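Local coordinates for protein alpha-acetolactate decarboxylase (Bacillus subtilis subsp. subtilis str. 168, PDB 5XNE) that catalyses the decarboxylation of (2S)-2-acetolactate to (R)-acetoin, a step on the route from pyruvate to butane-2,3-diol, at residues Q3-S8 with G20-S25; M10-D15 with A213-A218; G16-D21 with E127-P132; S101-R106 with G157-A162; N165-S170 with M205-P210. One frame throughout, in Å; residues are numbered along the deposited sequence.

Contact 1. Residues Q3-S8 with G20-S25; sequences QIYQVS and GDFELS
Phe22 swings its ring anti to the backbone N (chi1 -179°), out from residues 20-25 and up against Val7, whose CG1 also stands anti to its own backbone N (chi1 171°) and leaves CG2 beside that nitrogen. With both branches turned this way, Val7 meets the phenylalanine twice. Its CG1 rests against the root of the side chain, 3.7 Å from Phe22 CB, while CG2 sits over one face of the ring as a CH-pi contact, 3.9 Å from the Phe22 ring centroid and 18° off the normal. The methyl lies toward the CD1 side of the ring, with Phe22 CD1 3.8 Å from Val7 CG2. Tyr5, two residues back on strand 3-7 and on the same side of it, brings up CE2, which meets Phe22 CE1 at 4.1 Å with the two side chains inclined to each other. Tyr5 also stacks on Tyr30, and Phe22 touches Tyr30, Ile27 and Cys73, so the Phe22 ring packs between strand 3-7, helix 27-30 and Cys73 of strand 73-76. A serine in place of Phe22 would probably leave the Val7 methyls and the Tyr5 ring carbon CE2 without their cover and open a gap between the two strands. All three touching residues are buried, and across the two segments they meet through carbon alone, which implies cohesion by dispersion and exclusion of water rather than by directed polar bonds.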
# COMPACT_ATOMS: atom_id res chain seq x y z
N GLN B 3 11.63 -5.74 -3.77
CA GLN B 3 10.57 -5.14 -2.97
C GLN B 3 11.09 -4.13 -1.97
O GLN B 3 12.24 -4.20 -1.51
CB GLN B 3 9.78 -6.22 -2.21
CG GLN B 3 10.58 -6.89 -1.10
CD GLN B 3 9.75 -7.86 -0.27
OE1 GLN B 3 8.66 -8.28 -0.68
NE2 GLN B 3 10.26 -8.22 0.90
N ILE B 4 10.22 -3.19 -1.64
CA ILE B 4 10.35 -2.41 -0.41
C ILE B 4 9.62 -3.21 0.68
O ILE B 4 8.47 -3.60 0.50
CB ILE B 4 9.71 -1.02 -0.52
CG1 ILE B 4 10.24 -0.27 -1.76
CG2 ILE B 4 9.93 -0.23 0.77
CD1 ILE B 4 11.73 0.04 -1.70
N TYR B 5 10.30 -3.47 1.79
CA TYR B 5 9.67 -4.10 2.94
C TYR B 5 9.26 -3.00 3.90
O TYR B 5 10.10 -2.31 4.47
CB TYR B 5 10.60 -5.09 3.64
CG TYR B 5 9.91 -5.92 4.70
CD1 TYR B 5 9.12 -7.00 4.33
CD2 TYR B 5 10.04 -5.63 6.05
CE1 TYR B 5 8.47 -7.78 5.27
CE2 TYR B 5 9.39 -6.41 7.01
CZ TYR B 5 8.61 -7.48 6.60
OH TYR B 5 7.94 -8.27 7.52
N GLN B 6 7.95 -2.81 4.03
CA GLN B 6 7.38 -1.68 4.77
C GLN B 6 6.78 -2.15 6.09
O GLN B 6 5.83 -2.94 6.11
CB GLN B 6 6.31 -0.99 3.91
CG GLN B 6 5.61 0.16 4.58
CD GLN B 6 6.57 1.23 5.04
OE1 GLN B 6 7.39 1.70 4.25
NE2 GLN B 6 6.48 1.61 6.31
N VAL B 7 7.35 -1.66 7.19
CA VAL B 7 6.88 -2.02 8.53
C VAL B 7 5.87 -0.97 9.00
O VAL B 7 6.22 0.19 9.26
CB VAL B 7 8.06 -2.12 9.52
CG1 VAL B 7 7.56 -2.27 10.96
CG2 VAL B 7 8.96 -3.30 9.15
N SER B 8 4.60 -1.39 9.04
CA SER B 8 3.45 -0.57 9.48
C SER B 8 3.23 0.69 8.64
O SER B 8 3.77 0.81 7.52
CB SER B 8 3.60 -0.19 10.96
OG SER B 8 2.35 0.22 11.51
N GLY B 20 6.04 -0.59 18.26
CA GLY B 20 5.74 -1.70 17.37
C GLY B 20 6.33 -3.01 17.88
O GLY B 20 6.89 -3.06 18.97
N ASP B 21 6.19 -4.06 17.08
CA ASP B 21 6.77 -5.35 17.45
C ASP B 21 7.85 -5.82 16.49
O ASP B 21 8.37 -6.93 16.63
CB ASP B 21 5.67 -6.41 17.59
CG ASP B 21 4.94 -6.68 16.29
OD1 ASP B 21 5.11 -5.92 15.32
OD2 ASP B 21 4.17 -7.67 16.24
N PHE B 22 8.21 -5.00 15.51
CA PHE B 22 9.30 -5.38 14.60
C PHE B 22 10.65 -5.32 15.30
O PHE B 22 11.06 -4.27 15.80
CB PHE B 22 9.33 -4.51 13.35
CG PHE B 22 10.43 -4.89 12.39
CD1 PHE B 22 10.26 -5.94 11.50
CD2 PHE B 22 11.63 -4.20 12.38
CE1 PHE B 22 11.28 -6.29 10.62
CE2 PHE B 22 12.65 -4.55 11.50
CZ PHE B 22 12.48 -5.59 10.63
N GLU B 23 11.34 -6.45 15.30
CA GLU B 23 12.63 -6.56 15.97
C GLU B 23 13.77 -6.40 14.98
O GLU B 23 13.83 -7.13 13.98
CB GLU B 23 12.73 -7.91 16.66
CG GLU B 23 13.93 -8.05 17.57
CD GLU B 23 13.56 -8.71 18.88
OE1 GLU B 23 12.36 -9.05 19.06
OE2 GLU B 23 14.45 -8.90 19.73
N LEU B 24 14.66 -5.45 15.25
CA LEU B 24 15.71 -5.11 14.29
C LEU B 24 16.71 -6.26 14.11
O LEU B 24 17.52 -6.25 13.17
CB LEU B 24 16.42 -3.79 14.68
CG LEU B 24 15.53 -2.53 14.60
CD1 LEU B 24 16.24 -1.16 14.49
CD2 LEU B 24 14.59 -2.62 13.45
N SER B 25 16.64 -7.28 14.96
CA SER B 25 17.43 -8.48 14.69
C SER B 25 17.05 -9.09 13.34
O SER B 25 17.82 -9.83 12.75
CB SER B 25 17.23 -9.51 15.80
OG SER B 25 15.94 -10.07 15.71

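Contact 2. Residues M10-D15 with A213-A218; sequences MTSLLD and ADFFNA
Ser12 and Phe215 make the closest approach between helix 10-14 and helix 213-217, a polar atom meeting the rim of an aromatic ring. Ser12 OG lies 3.4 Å from Phe215 CD1, at the edge of the ring and near its plane, where the ring hydrogens carry a slight positive charge; the oxygen is therefore likely to find a mildly favourable field. Its methylene follows, with Ser12 CB 3.8 Å from Phe215 CE1. The phenyl reaches this place because its CG is anti to the backbone N (chi1 -180°), which carries the ring away from its own helix toward the other. The remaining touches are van der Waals contacts at Ala218: Asp15 OD2 lies 3.6 Å from Ala218 CB, and Ser12 OG is more distant, 4.5 Å from the same Ala218 CB. The carboxylate oxygen has its polar partner one residue further on, the backbone N of Asn219, so its closeness to the methyl accompanies a hydrogen bond to the chain just past Ala218. Pro210 and Ser8 also touch Phe215. From the second subunit, Leu108 packs on Phe215, and Asn107 bonds to the carbonyls of Phe215 and Ala218. The arrangement is a small helix-helix packing beside the dimer interface, joining the short helix that follows strand 3-7 to the one that follows strand 195-208.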
# COMPACT_ATOMS: atom_id res chain seq x y z
N MET B 10 2.50 5.11 8.17
CA MET B 10 2.76 6.45 8.66
C MET B 10 1.55 6.97 9.42
O MET B 10 1.70 7.68 10.42
CB MET B 10 3.12 7.40 7.51
CG MET B 10 3.48 8.79 7.97
SD MET B 10 4.99 8.79 8.95
CE MET B 10 5.05 10.49 9.48
N THR B 11 0.35 6.61 8.98
CA THR B 11 -0.82 7.11 9.69
C THR B 11 -0.95 6.51 11.09
O THR B 11 -1.52 7.17 11.98
CB THR B 11 -2.10 6.84 8.91
OG1 THR B 11 -2.22 5.44 8.65
CG2 THR B 11 -2.09 7.64 7.59
N SER B 12 -0.42 5.31 11.33
CA SER B 12 -0.40 4.78 12.70
C SER B 12 0.56 5.58 13.57
O SER B 12 0.27 5.88 14.74
CB SER B 12 -0.04 3.29 12.71
OG SER B 12 -0.09 2.73 14.03
N LEU B 13 1.71 5.96 13.00
CA LEU B 13 2.63 6.83 13.70
C LEU B 13 1.98 8.18 14.02
O LEU B 13 2.11 8.69 15.14
CB LEU B 13 3.91 7.02 12.87
CG LEU B 13 5.23 7.20 13.60
CD1 LEU B 13 5.60 5.99 14.47
CD2 LEU B 13 6.34 7.54 12.61
N LEU B 14 1.24 8.75 13.06
CA LEU B 14 0.54 10.01 13.29
C LEU B 14 -0.37 9.93 14.50
O LEU B 14 -0.47 10.88 15.27
CB LEU B 14 -0.28 10.41 12.06
CG LEU B 14 0.44 10.91 10.81
CD1 LEU B 14 -0.60 11.28 9.75
CD2 LEU B 14 1.36 12.08 11.13
N ASP B 15 -1.01 8.77 14.68
CA ASP B 15 -1.97 8.56 15.76
C ASP B 15 -1.29 8.28 17.11
O ASP B 15 -1.96 8.03 18.11
CB ASP B 15 -2.92 7.41 15.42
CG ASP B 15 -4.11 7.32 16.37
OD1 ASP B 15 -4.73 8.36 16.65
OD2 ASP B 15 -4.42 6.20 16.85
N ALA B 213 -1.83 -4.81 20.09
CA ALA B 213 -3.13 -4.27 20.42
C ALA B 213 -3.18 -2.78 20.07
O ALA B 213 -4.21 -2.28 19.62
CB ALA B 213 -3.45 -4.50 21.89
N ASP B 214 -2.07 -2.07 20.27
CA ASP B 214 -2.00 -0.64 19.94
C ASP B 214 -2.33 -0.38 18.48
O ASP B 214 -3.08 0.54 18.16
CB ASP B 214 -0.61 -0.08 20.24
CG ASP B 214 -0.33 0.04 21.72
OD1 ASP B 214 -1.30 0.11 22.50
OD2 ASP B 214 0.86 0.07 22.09
N PHE B 215 -1.78 -1.19 17.59
CA PHE B 215 -2.07 -1.00 16.18
C PHE B 215 -3.50 -1.43 15.87
O PHE B 215 -4.21 -0.74 15.15
CB PHE B 215 -1.09 -1.77 15.29
CG PHE B 215 -1.37 -1.59 13.83
CD1 PHE B 215 -0.92 -0.45 13.17
CD2 PHE B 215 -2.11 -2.52 13.12
CE1 PHE B 215 -1.20 -0.25 11.82
CE2 PHE B 215 -2.40 -2.34 11.76
CZ PHE B 215 -1.94 -1.20 11.12
N PHE B 216 -3.91 -2.58 16.40
CA PHE B 216 -5.28 -3.07 16.17
C PHE B 216 -6.33 -2.01 16.55
O PHE B 216 -7.33 -1.81 15.85
CB PHE B 216 -5.55 -4.34 16.97
CG PHE B 216 -5.05 -5.61 16.32
CD1 PHE B 216 -3.82 -5.65 15.67
CD2 PHE B 216 -5.80 -6.78 16.41
CE1 PHE B 216 -3.36 -6.82 15.10
CE2 PHE B 216 -5.35 -7.97 15.84
CZ PHE B 216 -4.13 -7.99 15.19
N ASN B 217 -6.08 -1.34 17.68
CA ASN B 217 -7.04 -0.39 18.24
C ASN B 217 -6.86 1.06 17.80
O ASN B 217 -7.64 1.93 18.19
CB ASN B 217 -6.98 -0.46 19.77
CG ASN B 217 -7.46 -1.79 20.31
OD1 ASN B 217 -8.34 -2.43 19.73
ND2 ASN B 217 -6.90 -2.22 21.44
N ALA B 218 -5.84 1.32 16.99
CA ALA B 218 -5.55 2.68 16.54
C ALA B 218 -6.65 3.27 15.67
O ALA B 218 -7.36 2.55 14.96
CB ALA B 218 -4.22 2.72 15.78

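Contact 3. Residues G16-D21 with E127-P132; sequences GVYDGD and ELQEKP
Tyr18 meets the aliphatic part of Gln129 with its ring atoms CD2 and CE2, joining two irregular loops: residues 16-21, which leave helix 10-14 through a Schellman motif at Gly16, and residues 127-132, which lead toward helix 136-139. Gln129 CG lies 4.0 Å from Tyr18 CE2, and its CB is nearly as close to CD2. The glutamine amide is turned 80° from the tyrosine ring, and only the methylenes touch it. The second meeting is between charges. Asp19 and Lys131 reach toward each other from opposite directions, forming a long salt bridge of 3.7 Å between Asp19 OD2 and Lys131 NZ.

Further out, the glutamine chain bends at chi2 (-72°), which turns its amide back on its own loop, where Gln129 NE2 donates to Glu127 O at 2.9 Å and 163°. Replacing Gln129 by an alanine would probably uncover CD2 and CE2 of Tyr18 and leave Glu127 O without its amide donor. Asp19 OD1 is hydrogen-bonded to the hydroxyl of Tyr133, a firmer polar partner than the lysine, and the Tyr133 ring meets that of Tyr18. Met136 and Ala139 of helix 136-139 also touch Tyr18, while the backbones of Tyr18 and Gln129 both bond to Lys40. Within the first loop, Gly16 CA sits over one face of the Tyr18 ring, 3.5 Å above its plane and offset toward the rim. Across the loops, the shortest approach involves a lysine carbon: Asp19 OD2 is 3.2 Å from Lys131 CE.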
# COMPACT_ATOMS: atom_id res chain seq x y z
N GLY B 16 0.04 8.32 17.14
CA GLY B 16 0.75 8.18 18.40
C GLY B 16 1.04 6.75 18.79
O GLY B 16 1.33 6.45 19.95
N VAL B 17 0.96 5.84 17.83
CA VAL B 17 1.32 4.46 18.08
C VAL B 17 2.82 4.36 17.88
O VAL B 17 3.31 4.15 16.76
CB VAL B 17 0.57 3.49 17.16
CG1 VAL B 17 1.03 2.06 17.36
CG2 VAL B 17 -0.93 3.61 17.41
N TYR B 18 3.57 4.55 18.95
CA TYR B 18 5.03 4.59 18.84
C TYR B 18 5.71 3.28 19.22
O TYR B 18 6.93 3.18 19.14
CB TYR B 18 5.60 5.72 19.70
CG TYR B 18 5.05 7.08 19.34
CD1 TYR B 18 4.77 7.42 18.02
CD2 TYR B 18 4.80 8.03 20.33
CE1 TYR B 18 4.26 8.68 17.69
CE2 TYR B 18 4.29 9.28 20.00
CZ TYR B 18 4.02 9.60 18.69
OH TYR B 18 3.51 10.83 18.37
N ASP B 19 4.93 2.29 19.64
CA ASP B 19 5.50 1.01 20.04
C ASP B 19 5.09 -0.07 19.04
O ASP B 19 3.91 -0.42 18.97
CB ASP B 19 5.04 0.62 21.45
CG ASP B 19 5.65 1.49 22.54
OD1 ASP B 19 6.33 2.49 22.25
OD2 ASP B 19 5.42 1.16 23.72
N GLY B 20 6.04 -0.59 18.26
CA GLY B 20 5.74 -1.70 17.37
C GLY B 20 6.33 -3.01 17.88
O GLY B 20 6.89 -3.06 18.97
N ASP B 21 6.19 -4.06 17.08
CA ASP B 21 6.77 -5.35 17.45
C ASP B 21 7.85 -5.82 16.49
O ASP B 21 8.37 -6.93 16.63
CB ASP B 21 5.67 -6.41 17.59
CG ASP B 21 4.94 -6.68 16.29
OD1 ASP B 21 5.11 -5.92 15.32
OD2 ASP B 21 4.17 -7.67 16.24
N GLU B 127 12.69 12.30 19.49
CA GLU B 127 13.20 11.90 20.80
C GLU B 127 12.23 11.02 21.55
O GLU B 127 11.01 11.11 21.34
CB GLU B 127 13.49 13.12 21.67
CG GLU B 127 14.57 14.04 21.18
CD GLU B 127 14.83 15.17 22.17
OE1 GLU B 127 13.90 15.95 22.44
OE2 GLU B 127 15.96 15.25 22.70
N LEU B 128 12.78 10.22 22.46
CA LEU B 128 11.99 9.28 23.25
C LEU B 128 10.79 9.96 23.91
O LEU B 128 10.92 11.01 24.55
CB LEU B 128 12.88 8.59 24.30
CG LEU B 128 12.39 7.44 25.20
CD1 LEU B 128 13.54 6.81 25.97
CD2 LEU B 128 11.34 7.86 26.21
N GLN B 129 9.63 9.33 23.74
CA GLN B 129 8.36 9.80 24.27
C GLN B 129 7.95 8.99 25.48
O GLN B 129 8.27 7.81 25.58
CB GLN B 129 7.27 9.69 23.20
CG GLN B 129 7.59 10.43 21.90
CD GLN B 129 7.50 11.93 22.08
OE1 GLN B 129 6.46 12.46 22.49
NE2 GLN B 129 8.59 12.64 21.77
N GLU B 130 7.22 9.63 26.40
CA GLU B 130 6.70 8.92 27.56
C GLU B 130 5.20 8.72 27.46
O GLU B 130 4.47 9.60 27.01
CB GLU B 130 7.02 9.69 28.85
CG GLU B 130 8.49 9.91 29.09
CD GLU B 130 8.80 10.13 30.57
OE1 GLU B 130 8.39 11.18 31.11
OE2 GLU B 130 9.47 9.26 31.18
N LYS B 131 4.73 7.54 27.87
CA LYS B 131 3.29 7.28 27.87
C LYS B 131 2.59 8.15 28.92
O LYS B 131 3.19 8.47 29.95
CB LYS B 131 3.02 5.79 28.11
CG LYS B 131 3.41 4.90 26.91
CD LYS B 131 3.68 3.47 27.32
CE LYS B 131 3.78 2.58 26.11
NZ LYS B 131 2.43 2.36 25.49
N PRO B 132 1.34 8.56 28.66
CA PRO B 132 0.57 8.29 27.44
C PRO B 132 1.07 9.12 26.28
O PRO B 132 1.37 10.31 26.43
CB PRO B 132 -0.85 8.68 27.83
CG PRO B 132 -0.66 9.74 28.85
CD PRO B 132 0.57 9.38 29.62

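Contact 4. Residues S101-R106 with G157-A162; sequences SMLPSR and GFLTPA
Leu159 and Leu103 meet by their branch ends, with Leu159 CD2 only 3.4 Å from Leu103 CD1, tighter than usual for two methyls. Leu159 has the most surface buried here; its CG is anti to the backbone N (chi1 -171°), and CD2 projects from strand 151-160 toward the loop after helix 92-100. The two leucine side chains are inclined to each other, and between them the touch is confined to this one pair of methyl carbons. Tyr110 of the neighbouring strand 109-115 also touches Leu103.

Arg106 takes part through its backbone. Its carbonyl oxygen lies against the proline ring, with Arg106 O 3.7 Å from Pro161 CB, and also accepts a hydrogen from a water at 2.9 Å. That same water receives the N-H of Ala162, its oxygen 3.0 Å from Ala162 N, and thus bridges the two segments beside the proline. Pro161 also touches Phe109. Ser105, preceding Arg106, bonds through OG to the carbonyl of Phe216 of the second subunit. Here a helix-to-strand connection lies along the end of a beta-strand: a leucine pair and a water bridge join residues 101-106 to strand 151-160, the antiparallel neighbour of strand 109-115 into which the connection leads.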
# COMPACT_ATOMS: atom_id res chain seq x y z
N SER B 101 12.86 13.86 -12.77
CA SER B 101 12.66 13.88 -14.22
C SER B 101 13.37 12.71 -14.90
O SER B 101 13.08 12.39 -16.06
CB SER B 101 13.15 15.20 -14.81
OG SER B 101 12.34 16.29 -14.38
N MET B 102 14.29 12.07 -14.18
CA MET B 102 15.13 11.01 -14.74
C MET B 102 14.63 9.60 -14.38
O MET B 102 15.04 8.60 -14.98
CB MET B 102 16.58 11.22 -14.26
CG MET B 102 17.32 9.99 -13.78
SD MET B 102 19.10 10.28 -13.62
CE MET B 102 19.66 8.68 -13.05
N LEU B 103 13.72 9.52 -13.41
CA LEU B 103 13.11 8.25 -13.05
C LEU B 103 12.33 7.68 -14.24
O LEU B 103 11.67 8.44 -14.95
CB LEU B 103 12.17 8.42 -11.86
CG LEU B 103 12.81 9.07 -10.64
CD1 LEU B 103 11.73 9.59 -9.75
CD2 LEU B 103 13.69 8.07 -9.92
N PRO B 104 12.41 6.36 -14.44
CA PRO B 104 11.63 5.67 -15.48
C PRO B 104 10.13 5.93 -15.30
O PRO B 104 9.38 5.99 -16.27
CB PRO B 104 11.97 4.19 -15.26
CG PRO B 104 13.29 4.20 -14.59
CD PRO B 104 13.31 5.43 -13.73
N SER B 105 9.71 6.10 -14.05
CA SER B 105 8.30 6.31 -13.76
C SER B 105 8.10 6.87 -12.35
O SER B 105 8.76 6.45 -11.41
CB SER B 105 7.52 5.00 -13.89
OG SER B 105 6.18 5.14 -13.44
N ARG B 106 7.15 7.79 -12.22
CA ARG B 106 6.75 8.29 -10.92
C ARG B 106 5.79 7.34 -10.20
O ARG B 106 5.30 7.64 -9.11
CB ARG B 106 6.11 9.66 -11.06
CG ARG B 106 7.08 10.77 -11.40
CD ARG B 106 6.76 11.85 -10.41
NE ARG B 106 7.79 12.87 -10.20
CZ ARG B 106 7.58 13.93 -9.43
NH1 ARG B 106 6.40 14.06 -8.81
NH2 ARG B 106 8.51 14.84 -9.24
N GLY B 157 17.45 7.18 1.54
CA GLY B 157 16.03 7.05 1.79
C GLY B 157 15.30 6.53 0.58
O GLY B 157 15.85 5.77 -0.22
N PHE B 158 14.04 6.94 0.46
CA PHE B 158 13.15 6.35 -0.54
C PHE B 158 12.33 7.41 -1.25
O PHE B 158 11.99 8.44 -0.67
CB PHE B 158 12.21 5.34 0.11
CG PHE B 158 12.91 4.16 0.71
CD1 PHE B 158 13.26 3.07 -0.08
CD2 PHE B 158 13.20 4.13 2.07
CE1 PHE B 158 13.91 1.98 0.47
CE2 PHE B 158 13.86 3.03 2.62
CZ PHE B 158 14.20 1.95 1.83
N LEU B 159 12.03 7.13 -2.51
CA LEU B 159 10.98 7.85 -3.23
C LEU B 159 9.74 6.96 -3.29
O LEU B 159 9.81 5.81 -3.71
CB LEU B 159 11.41 8.25 -4.64
CG LEU B 159 10.37 9.20 -5.29
CD1 LEU B 159 10.56 10.71 -4.98
CD2 LEU B 159 10.24 8.93 -6.76
N THR B 160 8.61 7.52 -2.88
CA THR B 160 7.37 6.77 -2.78
C THR B 160 6.29 7.40 -3.65
O THR B 160 6.10 8.61 -3.60
CB THR B 160 6.91 6.71 -1.32
OG1 THR B 160 7.89 5.98 -0.56
CG2 THR B 160 5.56 6.03 -1.20
N PRO B 161 5.61 6.59 -4.48
CA PRO B 161 4.51 7.10 -5.31
C PRO B 161 3.37 7.66 -4.49
O PRO B 161 3.13 7.20 -3.36
CB PRO B 161 4.04 5.85 -6.09
CG PRO B 161 5.15 4.90 -6.04
CD PRO B 161 5.85 5.15 -4.71
N ALA B 162 2.63 8.60 -5.06
CA ALA B 162 1.53 9.24 -4.34
C ALA B 162 0.47 8.26 -3.84
O ALA B 162 -0.09 8.47 -2.76
CB ALA B 162 0.88 10.31 -5.19
O HOH W 1 3.61 9.51 -7.72

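Contact 5. Residues N165-S170 with M205-P210; sequences NGIAVS and MNLRLP
Ile167 faces Leu207 across 8.2 Å between their CA atoms, where an irregular turn of residues 165-170 passes over the extended strand end of residues 205-208. The turn is held from within: Gly166 N bonds to Ala168 O at 2.9 Å, and Asn165 OD1 accepts from Ser170 N at 2.9 Å and 166°. Gly166 has a positive phi (99°), and with its backbone so turned a side chain would strike the preceding carbonyl oxygen. On the strand side, Met205 and Leu207 alternate with Asn206 and both direct their side chains at the turn.

One methyl carries the touching for the turn. Ile167 CG2, anti to its backbone N, lies 4.1 Å from Met205 SD and also 4.1 Å from Leu207 CD1. Met205 brings its sulfur there along a chain that stays extended until a bend at chi3 (59°), whereas Leu207 offers a branch tip; both side chains slant across the isoleucine. Ile167 also touches Gln6 of strand 3-7, while the backbones of Gly166 and Ile167 bond to Thr11 and Met10. Residues 205-208 pair antiparallel with a strand of the second subunit, continuing the sheet across the interface, and Met205 packs on Met205 of that subunit. With all three residues buried and the approaches at comfortable van der Waals range, the chemistry implies a nonpolar seat for the turn, while polar bonds within it and to helix 10-14 fix its backbone.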
# COMPACT_ATOMS: atom_id res chain seq x y z
N ASN B 165 0.88 7.21 -0.22
CA ASN B 165 0.95 8.20 0.86
C ASN B 165 0.04 7.80 2.01
O ASN B 165 -1.10 7.42 1.80
CB ASN B 165 0.57 9.59 0.36
CG ASN B 165 1.10 10.71 1.26
OD1 ASN B 165 2.21 10.62 1.81
ND2 ASN B 165 0.30 11.76 1.42
N GLY B 166 0.55 7.89 3.23
CA GLY B 166 -0.18 7.37 4.37
C GLY B 166 0.28 6.00 4.82
O GLY B 166 0.35 5.74 6.02
N ILE B 167 0.59 5.10 3.88
CA ILE B 167 1.36 3.92 4.24
C ILE B 167 2.80 4.36 4.49
O ILE B 167 3.33 4.19 5.60
CB ILE B 167 1.31 2.84 3.16
CG1 ILE B 167 -0.10 2.25 3.10
CG2 ILE B 167 2.35 1.75 3.47
CD1 ILE B 167 -0.32 1.34 1.90
N ALA B 168 3.42 4.95 3.49
CA ALA B 168 4.72 5.59 3.66
C ALA B 168 4.57 7.08 3.41
O ALA B 168 3.46 7.62 3.44
CB ALA B 168 5.74 4.97 2.72
N VAL B 169 5.68 7.77 3.19
CA VAL B 169 5.64 9.20 2.93
C VAL B 169 5.84 9.45 1.44
O VAL B 169 6.92 9.19 0.90
CB VAL B 169 6.72 9.95 3.73
CG1 VAL B 169 6.70 11.43 3.37
CG2 VAL B 169 6.50 9.74 5.23
N SER B 170 4.79 9.92 0.76
CA SER B 170 4.85 10.21 -0.67
C SER B 170 6.00 11.17 -1.00
O SER B 170 6.27 12.11 -0.25
CB SER B 170 3.52 10.83 -1.13
OG SER B 170 3.57 11.18 -2.49
N MET B 205 5.91 -3.56 -3.20
CA MET B 205 5.95 -3.07 -1.83
C MET B 205 5.23 -4.08 -0.96
O MET B 205 4.05 -4.36 -1.20
CB MET B 205 5.29 -1.71 -1.67
CG MET B 205 5.28 -1.28 -0.20
SD MET B 205 4.00 -0.12 0.21
CE MET B 205 2.53 -1.02 -0.24
N ASN B 206 5.92 -4.63 0.04
CA ASN B 206 5.26 -5.53 0.97
C ASN B 206 5.05 -4.85 2.30
O ASN B 206 6.02 -4.58 3.02
CB ASN B 206 6.02 -6.83 1.21
CG ASN B 206 5.26 -7.74 2.20
OD1 ASN B 206 4.44 -8.54 1.79
ND2 ASN B 206 5.50 -7.56 3.50
N LEU B 207 3.79 -4.60 2.62
CA LEU B 207 3.40 -3.97 3.88
C LEU B 207 3.16 -5.03 4.95
O LEU B 207 2.33 -5.92 4.77
CB LEU B 207 2.15 -3.14 3.67
CG LEU B 207 1.50 -2.57 4.93
CD1 LEU B 207 2.44 -1.64 5.69
CD2 LEU B 207 0.21 -1.86 4.57
N ARG B 208 3.90 -4.93 6.05
CA ARG B 208 3.73 -5.82 7.20
C ARG B 208 3.08 -5.06 8.35
O ARG B 208 3.61 -4.06 8.82
CB ARG B 208 5.08 -6.39 7.62
CG ARG B 208 5.08 -7.11 8.96
CD ARG B 208 4.18 -8.33 8.95
NE ARG B 208 4.63 -9.31 9.94
CZ ARG B 208 4.43 -9.19 11.25
NH1 ARG B 208 3.80 -8.14 11.74
NH2 ARG B 208 4.89 -10.12 12.08
N LEU B 209 1.92 -5.53 8.79
CA LEU B 209 1.22 -4.89 9.90
C LEU B 209 1.63 -5.52 11.23
O LEU B 209 1.78 -6.73 11.32
CB LEU B 209 -0.29 -5.00 9.71
CG LEU B 209 -0.76 -4.53 8.32
CD1 LEU B 209 -2.25 -4.81 8.12
CD2 LEU B 209 -0.42 -3.05 8.19
N PRO B 210 1.80 -4.70 12.27
CA PRO B 210 2.23 -5.25 13.56
C PRO B 210 1.12 -6.02 14.27
O PRO B 210 -0.05 -5.69 14.13
CB PRO B 210 2.61 -4.01 14.37
CG PRO B 210 1.86 -2.88 13.75
CD PRO B 210 1.63 -3.23 12.30

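In the fold
Contacts 1 and 5 meet where strand 3-7 runs parallel beside strand 195-208, with centres 10 Å apart; Ile4 O to Asn206 N and Gln6 O to Arg208 N, each 2.8 Å, are probable hydrogen bonds between them. Contact 2 adjoins contact 5 through Met10 N and Ile167 O, 2.9 Å apart, and contact 3 through the chain running on from Asp15 to Gly16. Contact 3 shares Gly20 and Asp21 with contact 1. Contact 4 lies across the chain's centre from contact 3, about 17 Å away between nearest atoms, yet packs on contact 5. The zinc ion, bound by His173, His175 and His186, is about 12 Å from the Tyr18 side chain and about 13 Å from those of Val7 and Leu159.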